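Local coordinates for protein succinylglutamate desuccinylase (PDB 2G9D) that probably hydrolyses N2-succinylglutamate to succinate and glutamate with the help of one zinc ion, the closing step of arginine breakdown by the AST pathway, at residues Lys3-Arg7 with Gln24-Thr28; Lys54-Ile58 with Phe140-Thr144; Gln85-Glu89 with Arg242-His248; Leu137-Phe141 with Tyr206-Tyr211. All coordinates share one frame; numbering follows the deposited sequence.

Contact 1: Lys3-Arg7 with Gln24-Thr28; sequences KSLFR and QTVRT
Lys3 lays the outer part of its aliphatic chain along Val26, the two side chains running past each other in opposite directions. The chain is extended as far as CD and then turns at its last two torsions (chi3 57°, chi4 53°), which brings CE within 3.2 Å of Val26 CG2 and within 3.5 Å of Arg27 O. Farther back, Lys3 CD passes Thr28 OG1 at 3.9 Å. At the far end of the lysine, CE and NZ both lie beside Val26 CG2.

Both methyls of Val26 take part. While its CG2 meets the lysine, its CG1 receives Leu5 CD1 at 3.3 Å. Leu5 is buried, and its second methyl, CD2, lies over the centre of the Phe6 ring. At the start of the strand Gln24 reaches along the backbone of Ser4 and Leu5, and one end of its amide lies over a face of the Arg7 guanidinium, the two planes 89° apart. Arg7 curls back on its own segment, where Arg7 NH2 donates to Phe6 O and, weakly, to Ser4 O.

The arrangement illustrates how an irregular N-terminal segment can cover an edge strand without extending the sheet. Strand geometry turns the CB atoms of Gln24 and Val26 toward residues 3-7, and those of Thr25 and Arg27 away. Strand 24-27 itself pairs antiparallel with strand 33-38, whose Leu34 and Leu36 continue the apolar patch under Leu5; Thr28 OG1 makes a weak hydrogen bond to Val81 O at the end of helix 68-81.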
loop_
_atom_site.group_PDB
_atom_site.type_symbol
_atom_site.label_atom_id
_atom_site.label_comp_id
_atom_site.label_asym_id
_atom_site.label_seq_id
_atom_site.Cartn_x
_atom_site.Cartn_y
_atom_site.Cartn_z
ATOM N N LYS A 3 -9.868 26.924 -3.708
ATOM C CA LYS A 3 -11.056 27.040 -2.812
ATOM C C LYS A 3 -10.663 27.268 -1.346
ATOM O O LYS A 3 -9.482 27.413 -1.029
ATOM C CB LYS A 3 -11.923 25.781 -2.934
ATOM C CG LYS A 3 -12.506 25.574 -4.330
ATOM C CD LYS A 3 -13.479 24.387 -4.411
ATOM C CE LYS A 3 -14.647 24.496 -3.423
ATOM N NZ LYS A 3 -15.391 25.780 -3.504
ATOM N N SER A 4 -11.658 27.301 -0.459
ATOM C CA SER A 4 -11.415 27.515 0.971
ATOM C C SER A 4 -11.610 26.260 1.829
ATOM O O SER A 4 -11.949 26.366 3.011
ATOM C CB SER A 4 -12.325 28.632 1.507
ATOM O OG SER A 4 -12.095 28.873 2.892
ATOM N N LEU A 5 -11.401 25.078 1.251
ATOM C CA LEU A 5 -11.554 23.833 2.003
ATOM C C LEU A 5 -10.277 23.519 2.791
ATOM O O LEU A 5 -10.338 22.986 3.895
ATOM C CB LEU A 5 -11.904 22.690 1.050
ATOM C CG LEU A 5 -12.045 21.275 1.606
ATOM C CD1 LEU A 5 -12.648 20.381 0.526
ATOM C CD2 LEU A 5 -10.682 20.743 2.041
ATOM N N PHE A 6 -9.123 23.846 2.225
ATOM C CA PHE A 6 -7.857 23.620 2.915
ATOM C C PHE A 6 -7.303 24.953 3.370
ATOM O O PHE A 6 -8.057 25.864 3.697
ATOM C CB PHE A 6 -6.847 22.944 1.993
ATOM C CG PHE A 6 -7.116 21.492 1.776
ATOM C CD1 PHE A 6 -7.036 20.594 2.833
ATOM C CD2 PHE A 6 -7.487 21.023 0.525
ATOM C CE1 PHE A 6 -7.325 19.252 2.646
ATOM C CE2 PHE A 6 -7.778 19.685 0.327
ATOM C CZ PHE A 6 -7.698 18.797 1.391
ATOM N N ARG A 7 -5.981 25.066 3.382
ATOM C CA ARG A 7 -5.323 26.301 3.787
ATOM C C ARG A 7 -3.966 26.443 3.098
ATOM O O ARG A 7 -3.483 27.553 2.878
ATOM C CB ARG A 7 -5.152 26.358 5.317
ATOM C CG ARG A 7 -6.403 26.840 6.104
ATOM C CD ARG A 7 -7.374 25.711 6.482
ATOM N NE ARG A 7 -8.559 26.165 7.223
ATOM C CZ ARG A 7 -9.664 26.663 6.664
ATOM N NH1 ARG A 7 -10.687 27.046 7.423
ATOM N NH2 ARG A 7 -9.753 26.780 5.344
ATOM N N GLN A 24 -15.389 19.792 6.686
ATOM C CA GLN A 24 -16.067 20.770 5.843
ATOM C C GLN A 24 -16.308 20.252 4.441
ATOM O O GLN A 24 -15.374 20.059 3.672
ATOM C CB GLN A 24 -15.275 22.072 5.777
ATOM C CG GLN A 24 -13.820 21.936 5.412
ATOM C CD GLN A 24 -13.087 23.241 5.627
ATOM O OE1 GLN A 24 -13.530 24.293 5.167
ATOM N NE2 GLN A 24 -11.964 23.184 6.333
ATOM N N THR A 25 -17.576 20.034 4.115
ATOM C CA THR A 25 -17.967 19.528 2.804
ATOM C C THR A 25 -18.200 20.648 1.771
ATOM O O THR A 25 -18.969 21.573 2.025
ATOM C CB THR A 25 -19.245 18.674 2.947
ATOM O OG1 THR A 25 -19.742 18.315 1.651
ATOM C CG2 THR A 25 -20.314 19.445 3.711
ATOM N N VAL A 26 -17.547 20.563 0.610
ATOM C CA VAL A 26 -17.714 21.587 -0.427
ATOM C C VAL A 26 -17.748 21.104 -1.889
ATOM O O VAL A 26 -16.845 20.399 -2.338
ATOM C CB VAL A 26 -16.615 22.668 -0.330
ATOM C CG1 VAL A 26 -15.265 22.091 -0.668
ATOM C CG2 VAL A 26 -16.940 23.797 -1.275
ATOM N N ARG A 27 -18.790 21.506 -2.624
ATOM C CA ARG A 27 -18.954 21.160 -4.047
ATOM C C ARG A 27 -17.965 21.985 -4.881
ATOM O O ARG A 27 -17.714 23.142 -4.565
ATOM C CB ARG A 27 -20.389 21.479 -4.503
ATOM C CG ARG A 27 -20.668 21.328 -6.012
ATOM C CD ARG A 27 -22.022 21.971 -6.413
ATOM N NE ARG A 27 -22.373 21.780 -7.828
ATOM C CZ ARG A 27 -23.464 22.286 -8.408
ATOM N NH1 ARG A 27 -23.710 22.062 -9.695
ATOM N NH2 ARG A 27 -24.315 23.026 -7.704
ATOM N N THR A 28 -17.393 21.414 -5.936
ATOM C CA THR A 28 -16.462 22.196 -6.741
ATOM C C THR A 28 -17.067 22.554 -8.068
ATOM O O THR A 28 -17.998 21.899 -8.527
ATOM C CB THR A 28 -15.157 21.468 -7.052
ATOM O OG1 THR A 28 -14.251 22.398 -7.665
ATOM C CG2 THR A 28 -15.398 20.326 -8.025
#

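Contact 2: Lys54-Ile58 with Phe140-Thr144; sequences KNMVI and FFANT
Helix-on-sheet packing in an alpha/beta fold of the zinc-exopeptidase clan brings Asn55 and Val57 of strand 55-60 against Phe140 and Phe141, where helix 125-140 gives way to a loop. The contact is buried and largely apolar, with no hydrogen bond between the two segments. Val57 meets the Phe140 ring from above: its CG2 methyl stands 4.2 Å from the ring centroid and 20° off the normal, a CH-pi contact displaced toward the rim. Asn55 CB approaches the same ring obliquely, 3.6 Å from Phe140 CE2. With CG opposite its backbone N (chi1 -170°), Phe140 projects from the last helical turn down onto the strand.

Arg90, on the adjoining strand 90-94, makes a cation-pi contact with Phe140 and also donates to Phe140 O, so it ties the helix end to the sheet twice. Thr144 OG1 accepts from Arg149 NE and donates weakly to Phe141 O, leaving the threonine methyl to face the amide of Asn55. Val57 lies about 11 Å, side chain to side chain, from His155, a predicted zinc ligand. At the other ring, Asn55 O lies near the plane of Phe141, at its edge, 3.6 Å from CE1.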
loop_
_atom_site.group_PDB
_atom_site.type_symbol
_atom_site.label_atom_id
_atom_site.label_comp_id
_atom_site.label_asym_id
_atom_site.label_seq_id
_atom_site.Cartn_x
_atom_site.Cartn_y
_atom_site.Cartn_z
ATOM N N LYS A 54 -16.620 3.063 -9.075
ATOM C CA LYS A 54 -15.843 2.347 -8.080
ATOM C C LYS A 54 -15.659 3.140 -6.788
ATOM O O LYS A 54 -15.714 4.365 -6.784
ATOM C CB LYS A 54 -14.487 1.963 -8.688
ATOM C CG LYS A 54 -14.618 0.972 -9.870
ATOM C CD LYS A 54 -13.270 0.463 -10.388
ATOM C CE LYS A 54 -12.681 1.422 -11.385
ATOM N NZ LYS A 54 -13.628 1.584 -12.525
ATOM N N ASN A 55 -15.476 2.424 -5.687
ATOM C CA ASN A 55 -15.271 3.049 -4.391
ATOM C C ASN A 55 -13.898 2.599 -3.992
ATOM O O ASN A 55 -13.695 1.477 -3.529
ATOM C CB ASN A 55 -16.320 2.569 -3.405
ATOM C CG ASN A 55 -17.713 3.008 -3.802
ATOM O OD1 ASN A 55 -17.982 4.206 -3.914
ATOM N ND2 ASN A 55 -18.600 2.043 -4.036
HETATM N N MSE A 56 -12.958 3.503 -4.214
HETATM C CA MSE A 56 -11.559 3.255 -3.962
HETATM C C MSE A 56 -11.066 3.944 -2.717
HETATM O O MSE A 56 -11.501 5.043 -2.394
HETATM C CB MSE A 56 -10.728 3.734 -5.159
HETATM C CG MSE A 56 -11.284 3.329 -6.513
HETATM SE SE MSE A 56 -10.239 4.030 -7.997
HETATM C CE MSE A 56 -10.050 5.872 -7.397
ATOM N N VAL A 57 -10.152 3.271 -2.023
ATOM C CA VAL A 57 -9.537 3.804 -0.822
ATOM C C VAL A 57 -8.043 3.847 -1.076
ATOM O O VAL A 57 -7.363 2.832 -0.985
ATOM C CB VAL A 57 -9.849 2.940 0.438
ATOM C CG1 VAL A 57 -8.965 3.358 1.587
ATOM C CG2 VAL A 57 -11.315 3.133 0.839
ATOM N N ILE A 58 -7.558 5.025 -1.452
ATOM C CA ILE A 58 -6.141 5.258 -1.715
ATOM C C ILE A 58 -5.630 5.778 -0.383
ATOM O O ILE A 58 -6.092 6.800 0.086
ATOM C CB ILE A 58 -5.935 6.350 -2.819
ATOM C CG1 ILE A 58 -6.392 5.827 -4.181
ATOM C CG2 ILE A 58 -4.468 6.738 -2.921
ATOM C CD1 ILE A 58 -7.865 5.691 -4.320
ATOM N N PHE A 140 -17.324 3.942 5.036
ATOM C CA PHE A 140 -17.148 4.154 3.605
ATOM C C PHE A 140 -17.847 3.109 2.756
ATOM O O PHE A 140 -18.692 3.446 1.945
ATOM C CB PHE A 140 -15.659 4.167 3.270
ATOM C CG PHE A 140 -15.350 4.605 1.870
ATOM C CD1 PHE A 140 -15.100 5.941 1.588
ATOM C CD2 PHE A 140 -15.273 3.678 0.836
ATOM C CE1 PHE A 140 -14.775 6.348 0.298
ATOM C CE2 PHE A 140 -14.951 4.077 -0.448
ATOM C CZ PHE A 140 -14.699 5.418 -0.717
ATOM N N PHE A 141 -17.493 1.842 2.938
ATOM C CA PHE A 141 -18.105 0.777 2.147
ATOM C C PHE A 141 -19.557 0.532 2.493
ATOM O O PHE A 141 -20.016 -0.605 2.473
ATOM C CB PHE A 141 -17.323 -0.541 2.296
ATOM C CG PHE A 141 -16.011 -0.555 1.559
ATOM C CD1 PHE A 141 -15.939 -0.146 0.236
ATOM C CD2 PHE A 141 -14.848 -0.956 2.198
ATOM C CE1 PHE A 141 -14.721 -0.127 -0.436
ATOM C CE2 PHE A 141 -13.620 -0.944 1.535
ATOM C CZ PHE A 141 -13.555 -0.528 0.218
ATOM N N ALA A 142 -20.283 1.598 2.789
ATOM C CA ALA A 142 -21.686 1.466 3.150
ATOM C C ALA A 142 -22.631 1.454 1.947
ATOM O O ALA A 142 -22.616 2.364 1.100
ATOM C CB ALA A 142 -22.079 2.580 4.108
ATOM N N ASN A 143 -23.458 0.410 1.903
ATOM C CA ASN A 143 -24.435 0.219 0.840
ATOM C C ASN A 143 -23.771 0.021 -0.509
ATOM O O ASN A 143 -24.436 0.021 -1.544
ATOM C CB ASN A 143 -25.390 1.416 0.780
ATOM C CG ASN A 143 -26.424 1.383 1.883
ATOM O OD1 ASN A 143 -26.421 2.224 2.782
ATOM N ND2 ASN A 143 -27.313 0.399 1.824
ATOM N N THR A 144 -22.455 -0.157 -0.481
ATOM C CA THR A 144 -21.660 -0.358 -1.688
ATOM C C THR A 144 -21.584 -1.834 -2.078
ATOM O O THR A 144 -22.046 -2.718 -1.345
ATOM C CB THR A 144 -20.220 0.167 -1.481
ATOM O OG1 THR A 144 -19.607 -0.520 -0.380
ATOM C CG2 THR A 144 -20.239 1.656 -1.191
#

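Contact 3: Gln85-Glu89 with Arg242-His248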
loop_
_atom_site.group_PDB
_atom_site.type_symbol
_atom_site.label_atom_id
_atom_site.label_comp_id
_atom_site.label_asym_id
_atom_site.label_seq_id
_atom_site.Cartn_x
_atom_site.Cartn_y
_atom_site.Cartn_z
ATOM N N GLN A 85 -7.462 18.045 -12.637
ATOM C CA GLN A 85 -7.693 16.591 -12.546
ATOM C C GLN A 85 -9.180 16.177 -12.372
ATOM O O GLN A 85 -9.765 16.342 -11.303
ATOM C CB GLN A 85 -6.867 16.057 -11.367
ATOM C CG GLN A 85 -7.197 14.656 -10.896
ATOM C CD GLN A 85 -6.863 13.606 -11.933
ATOM O OE1 GLN A 85 -5.728 13.550 -12.445
ATOM N NE2 GLN A 85 -7.848 12.759 -12.254
ATOM N N PRO A 86 -9.806 15.629 -13.423
ATOM C CA PRO A 86 -11.214 15.206 -13.337
ATOM C C PRO A 86 -11.459 14.014 -12.398
ATOM O O PRO A 86 -10.535 13.256 -12.098
ATOM C CB PRO A 86 -11.559 14.873 -14.785
ATOM C CG PRO A 86 -10.231 14.453 -15.373
ATOM C CD PRO A 86 -9.269 15.452 -14.785
ATOM N N VAL A 87 -12.703 13.842 -11.943
ATOM C CA VAL A 87 -13.057 12.733 -11.036
ATOM C C VAL A 87 -14.060 11.811 -11.686
ATOM O O VAL A 87 -14.675 12.181 -12.673
ATOM C CB VAL A 87 -13.709 13.218 -9.726
ATOM C CG1 VAL A 87 -13.988 12.024 -8.823
ATOM C CG2 VAL A 87 -12.811 14.224 -9.027
ATOM N N ALA A 88 -14.244 10.622 -11.123
ATOM C CA ALA A 88 -15.186 9.660 -11.689
ATOM C C ALA A 88 -15.310 8.440 -10.802
ATOM O O ALA A 88 -15.801 7.390 -11.229
ATOM C CB ALA A 88 -14.724 9.228 -13.069
ATOM N N GLU A 89 -14.864 8.573 -9.562
ATOM C CA GLU A 89 -14.915 7.448 -8.655
ATOM C C GLU A 89 -14.875 7.870 -7.211
ATOM O O GLU A 89 -13.918 8.518 -6.770
ATOM C CB GLU A 89 -13.743 6.494 -8.917
ATOM C CG GLU A 89 -14.016 5.424 -9.963
ATOM C CD GLU A 89 -13.447 5.767 -11.317
ATOM O OE1 GLU A 89 -13.675 4.982 -12.263
ATOM O OE2 GLU A 89 -12.770 6.814 -11.426
ATOM N N ARG A 242 -4.127 8.639 -11.727
ATOM C CA ARG A 242 -4.964 9.674 -12.309
ATOM C C ARG A 242 -5.953 9.072 -13.267
ATOM O O ARG A 242 -7.111 9.457 -13.279
ATOM C CB ARG A 242 -4.102 10.711 -13.016
ATOM C CG ARG A 242 -3.289 11.523 -12.050
ATOM C CD ARG A 242 -2.137 12.234 -12.709
ATOM N NE ARG A 242 -1.432 13.077 -11.738
ATOM C CZ ARG A 242 -1.953 14.152 -11.133
ATOM N NH1 ARG A 242 -3.198 14.545 -11.381
ATOM N NH2 ARG A 242 -1.227 14.844 -10.267
ATOM N N ASP A 243 -5.511 8.113 -14.068
ATOM C CA ASP A 243 -6.420 7.477 -15.008
ATOM C C ASP A 243 -7.428 6.641 -14.201
ATOM O O ASP A 243 -8.608 6.542 -14.553
ATOM C CB ASP A 243 -5.633 6.601 -15.990
ATOM C CG ASP A 243 -4.505 7.361 -16.690
ATOM O OD1 ASP A 243 -4.777 8.314 -17.446
ATOM O OD2 ASP A 243 -3.328 7.010 -16.481
ATOM N N LEU A 244 -6.959 6.082 -13.088
ATOM C CA LEU A 244 -7.796 5.257 -12.225
ATOM C C LEU A 244 -8.950 6.015 -11.592
ATOM O O LEU A 244 -10.051 5.471 -11.468
ATOM C CB LEU A 244 -6.967 4.615 -11.113
ATOM C CG LEU A 244 -7.740 3.551 -10.316
ATOM C CD1 LEU A 244 -8.139 2.374 -11.230
ATOM C CD2 LEU A 244 -6.890 3.072 -9.138
ATOM N N ILE A 245 -8.714 7.260 -11.172
ATOM C CA ILE A 245 -9.805 8.016 -10.564
ATOM C C ILE A 245 -10.634 8.766 -11.622
ATOM O O ILE A 245 -11.828 9.004 -11.423
ATOM C CB ILE A 245 -9.309 9.003 -9.439
ATOM C CG1 ILE A 245 -8.678 10.248 -10.027
ATOM C CG2 ILE A 245 -8.285 8.327 -8.548
ATOM C CD1 ILE A 245 -8.178 11.187 -8.951
ATOM N N SER A 246 -10.003 9.091 -12.754
ATOM C CA SER A 246 -10.667 9.790 -13.861
ATOM C C SER A 246 -11.472 8.807 -14.708
ATOM O O SER A 246 -12.288 9.216 -15.531
ATOM C CB SER A 246 -9.640 10.475 -14.759
ATOM O OG SER A 246 -8.960 9.503 -15.539
ATOM N N ARG A 247 -11.219 7.515 -14.510
ATOM C CA ARG A 247 -11.922 6.445 -15.217
ATOM C C ARG A 247 -11.816 6.555 -16.732
ATOM O O ARG A 247 -12.567 5.905 -17.462
ATOM C CB ARG A 247 -13.394 6.451 -14.809
ATOM C CG ARG A 247 -14.249 5.329 -15.384
ATOM C CD ARG A 247 -15.688 5.818 -15.543
ATOM N NE ARG A 247 -16.705 5.037 -14.837
ATOM C CZ ARG A 247 -17.105 3.819 -15.189
ATOM N NH1 ARG A 247 -18.049 3.203 -14.487
ATOM N NH2 ARG A 247 -16.557 3.209 -16.233
ATOM N N HIS A 248 -10.902 7.382 -17.223
ATOM C CA HIS A 248 -10.796 7.485 -18.656
ATOM C C HIS A 248 -9.439 7.169 -19.238
ATOM O O HIS A 248 -8.474 6.865 -18.522
ATOM C CB HIS A 248 -11.271 8.855 -19.155
ATOM C CG HIS A 248 -10.339 9.989 -18.839
ATOM N ND1 HIS A 248 -8.963 9.875 -18.892
ATOM C CD2 HIS A 248 -10.597 11.284 -18.534
ATOM C CE1 HIS A 248 -8.418 11.051 -18.635
ATOM N NE2 HIS A 248 -9.387 11.922 -18.416
#
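Gln85 sends CG opposite its backbone N (chi1 166°) and then bends at chi2 (66°), which swings its amide to the edge of the Arg242 guanidinium; Arg242 meets it on a chain extended from CG to NE. Arg242 NH1 donates to Gln85 OE1 at 2.9 Å with an N-H...O angle of 142°. The amide is gripped at both ends, because Gln85 NE2 donates to Pro86 O at 2.7 Å, which should fix its rotation. NE2 also lies 3.5 Å from Ile245 CG1. The remaining guanidinium nitrogens form salt bridges to Asp238 and Asp79, the latter on helix 68-81.

Toward the helix end Ala88 CB packs on Arg247 CB at 3.5 Å. Glu89 crosses Arg247 at about a right angle, and their charges interact only at long range: Glu89 OE1 is 4.0 Å from Arg247 NE, well out of the guanidinium plane. This oxygen also forms a long, weak ion pair with Lys54 NZ.

At Arg247, with positive phi, the chain turns off the helix. Through Gln85, Ala88 and Glu89 the loop from helix 68-81 to strand 90-94 is fastened to the C-terminal turn of helix 235-246, an outer-layer junction in an alpha/beta/alpha sandwich such as this clan has.

Contact 4: Leu137-Phe141 with Tyr206-Tyr211; sequences LRQFF and YSAEHY
Leu137 and Ser207 are the closest pair of CA atoms at one end, 7.7 Å apart, and one turn later Phe141 and Tyr211 approach to 7.8 Å. The last turns of helices 125-140 and 203-211 therefore run in roughly the same sense at an even spacing.

Tyr211 contributes the largest share of the contact. Its CG lies anti to the carbonyl carbon, beside the backbone N (chi1 -61°), which carries the ring across to Phe141. That ring receives Phe141 CD2 over one face, offset toward the rim, with Phe141 CD2 3.5 Å from Tyr211 CG. The two rings meet obliquely, planes 43° apart and centroids 4.9 Å apart. Phe140 CD2 lies over a face of the Phe141 ring, which joins the three aromatics in a row. The tyrosine hydroxyl reaches across to the backbone of helix 125-140, where Tyr211 OH lies 3.2 Å from Arg138 CA; its approach to the backbone N there is too poorly angled for a hydrogen bond.

Leu137 uses its CD1 methyl at the edge of the Tyr206 ring, 3.6 Å from Tyr206 CD2. The same methyl lies 3.7 Å from Ser207 OG.

Both Leu137 and Ser207 also touch His151 on strand 149-157. The pair is a helix-helix contact within one layer over the sheet of the alpha/beta catalytic domain, and Ser207 stands about 11 Å, side chain to side chain, from His155 of the predicted zinc site.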
loop_
_atom_site.group_PDB
_atom_site.type_symbol
_atom_site.label_atom_id
_atom_site.label_comp_id
_atom_site.label_asym_id
_atom_site.label_seq_id
_atom_site.Cartn_x
_atom_site.Cartn_y
_atom_site.Cartn_z
ATOM N N LEU A 137 -13.351 2.610 7.012
ATOM C CA LEU A 137 -13.692 1.587 6.036
ATOM C C LEU A 137 -15.145 1.138 6.176
ATOM O O LEU A 137 -15.861 1.004 5.176
ATOM C CB LEU A 137 -12.748 0.393 6.173
ATOM C CG LEU A 137 -11.299 0.714 5.805
ATOM C CD1 LEU A 137 -10.441 -0.520 6.031
ATOM C CD2 LEU A 137 -11.210 1.203 4.357
ATOM N N ARG A 138 -15.579 0.910 7.411
ATOM C CA ARG A 138 -16.955 0.490 7.674
ATOM C C ARG A 138 -17.923 1.560 7.164
ATOM O O ARG A 138 -18.854 1.255 6.422
ATOM C CB ARG A 138 -17.143 0.265 9.179
ATOM C CG ARG A 138 -18.427 -0.446 9.593
ATOM C CD ARG A 138 -19.573 0.539 9.853
ATOM N NE ARG A 138 -19.292 1.466 10.954
ATOM C CZ ARG A 138 -20.175 2.331 11.457
ATOM N NH1 ARG A 138 -19.825 3.137 12.455
ATOM N NH2 ARG A 138 -21.408 2.386 10.968
ATOM N N GLN A 139 -17.683 2.811 7.555
ATOM C CA GLN A 139 -18.526 3.931 7.142
ATOM C C GLN A 139 -18.488 4.152 5.635
ATOM O O GLN A 139 -19.491 4.512 5.027
ATOM C CB GLN A 139 -18.075 5.224 7.821
ATOM C CG GLN A 139 -18.589 5.464 9.242
ATOM C CD GLN A 139 -19.981 6.114 9.280
ATOM O OE1 GLN A 139 -20.262 7.062 8.532
ATOM N NE2 GLN A 139 -20.849 5.616 10.167
ATOM N N PHE A 140 -17.324 3.942 5.036
ATOM C CA PHE A 140 -17.148 4.154 3.605
ATOM C C PHE A 140 -17.847 3.109 2.756
ATOM O O PHE A 140 -18.692 3.446 1.945
ATOM C CB PHE A 140 -15.659 4.167 3.270
ATOM C CG PHE A 140 -15.350 4.605 1.870
ATOM C CD1 PHE A 140 -15.100 5.941 1.588
ATOM C CD2 PHE A 140 -15.273 3.678 0.836
ATOM C CE1 PHE A 140 -14.775 6.348 0.298
ATOM C CE2 PHE A 140 -14.951 4.077 -0.448
ATOM C CZ PHE A 140 -14.699 5.418 -0.717
ATOM N N PHE A 141 -17.493 1.842 2.938
ATOM C CA PHE A 141 -18.105 0.777 2.147
ATOM C C PHE A 141 -19.557 0.532 2.493
ATOM O O PHE A 141 -20.016 -0.605 2.473
ATOM C CB PHE A 141 -17.323 -0.541 2.296
ATOM C CG PHE A 141 -16.011 -0.555 1.559
ATOM C CD1 PHE A 141 -15.939 -0.146 0.236
ATOM C CD2 PHE A 141 -14.848 -0.956 2.198
ATOM C CE1 PHE A 141 -14.721 -0.127 -0.436
ATOM C CE2 PHE A 141 -13.620 -0.944 1.535
ATOM C CZ PHE A 141 -13.555 -0.528 0.218
ATOM N N TYR A 206 -6.685 -6.250 5.384
ATOM C CA TYR A 206 -7.932 -5.986 6.071
ATOM C C TYR A 206 -9.055 -5.669 5.095
ATOM O O TYR A 206 -10.144 -6.216 5.211
ATOM C CB TYR A 206 -7.762 -4.833 7.040
ATOM C CG TYR A 206 -8.970 -4.665 7.908
ATOM C CD1 TYR A 206 -9.183 -5.503 9.001
ATOM C CD2 TYR A 206 -9.944 -3.718 7.593
ATOM C CE1 TYR A 206 -10.333 -5.408 9.760
ATOM C CE2 TYR A 206 -11.109 -3.614 8.344
ATOM C CZ TYR A 206 -11.296 -4.463 9.428
ATOM O OH TYR A 206 -12.443 -4.348 10.181
ATOM N N SER A 207 -8.796 -4.798 4.128
ATOM C CA SER A 207 -9.830 -4.461 3.152
ATOM C C SER A 207 -10.331 -5.644 2.323
ATOM O O SER A 207 -11.541 -5.791 2.103
ATOM C CB SER A 207 -9.345 -3.367 2.214
ATOM O OG SER A 207 -9.406 -2.120 2.876
ATOM N N ALA A 208 -9.402 -6.486 1.872
ATOM C CA ALA A 208 -9.764 -7.636 1.056
ATOM C C ALA A 208 -10.525 -8.670 1.851
ATOM O O ALA A 208 -11.547 -9.180 1.393
ATOM C CB ALA A 208 -8.522 -8.268 0.453
ATOM N N GLU A 209 -10.029 -8.957 3.053
ATOM C CA GLU A 209 -10.627 -9.962 3.922
ATOM C C GLU A 209 -11.995 -9.638 4.480
ATOM O O GLU A 209 -12.799 -10.533 4.660
ATOM C CB GLU A 209 -9.693 -10.293 5.088
ATOM C CG GLU A 209 -10.134 -11.510 5.886
ATOM C CD GLU A 209 -10.195 -12.772 5.031
ATOM O OE1 GLU A 209 -9.160 -13.095 4.388
ATOM O OE2 GLU A 209 -11.260 -13.441 5.006
ATOM N N HIS A 210 -12.278 -8.376 4.762
ATOM C CA HIS A 210 -13.588 -8.038 5.321
ATOM C C HIS A 210 -14.531 -7.287 4.376
ATOM O O HIS A 210 -15.629 -6.888 4.778
ATOM C CB HIS A 210 -13.412 -7.219 6.604
ATOM C CG HIS A 210 -12.744 -7.962 7.728
ATOM N ND1 HIS A 210 -13.397 -8.905 8.494
ATOM C CD2 HIS A 210 -11.498 -7.854 8.248
ATOM C CE1 HIS A 210 -12.584 -9.339 9.443
ATOM N NE2 HIS A 210 -11.427 -8.717 9.316
ATOM N N TYR A 211 -14.105 -7.088 3.127
ATOM C CA TYR A 211 -14.917 -6.385 2.134
ATOM C C TYR A 211 -14.751 -6.920 0.716
ATOM O O TYR A 211 -15.440 -6.472 -0.204
ATOM C CB TYR A 211 -14.593 -4.906 2.143
ATOM C CG TYR A 211 -14.868 -4.241 3.457
ATOM C CD1 TYR A 211 -16.149 -3.819 3.792
ATOM C CD2 TYR A 211 -13.836 -4.019 4.366
ATOM C CE1 TYR A 211 -16.396 -3.181 5.004
ATOM C CE2 TYR A 211 -14.068 -3.389 5.576
ATOM C CZ TYR A 211 -15.353 -2.967 5.891
ATOM O OH TYR A 211 -15.585 -2.312 7.086
#

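Overall arrangement
Contacts 2 and 4 form the buried part of the set: they share Phe140 and Phe141, and Val57 of one packs on Leu137 of the other, so a single helix end is held to both sheet and neighbouring helix. Contact 3 serves the opposite face of strand 55-60, where Met56, a selenomethionine, packs on Leu244 and Ile245. Contact 1 stands apart near the N-terminus, its centre about 27 Å from that of contact 4. Chemistry follows place: mostly rings and methyls inside, guanidinium and amide groups mixed with apolar carbons at the partly buried contacts 1 and 3, with a carboxylate at contact 3 alone. Only contact 3 has a clear hydrogen bond between its segments.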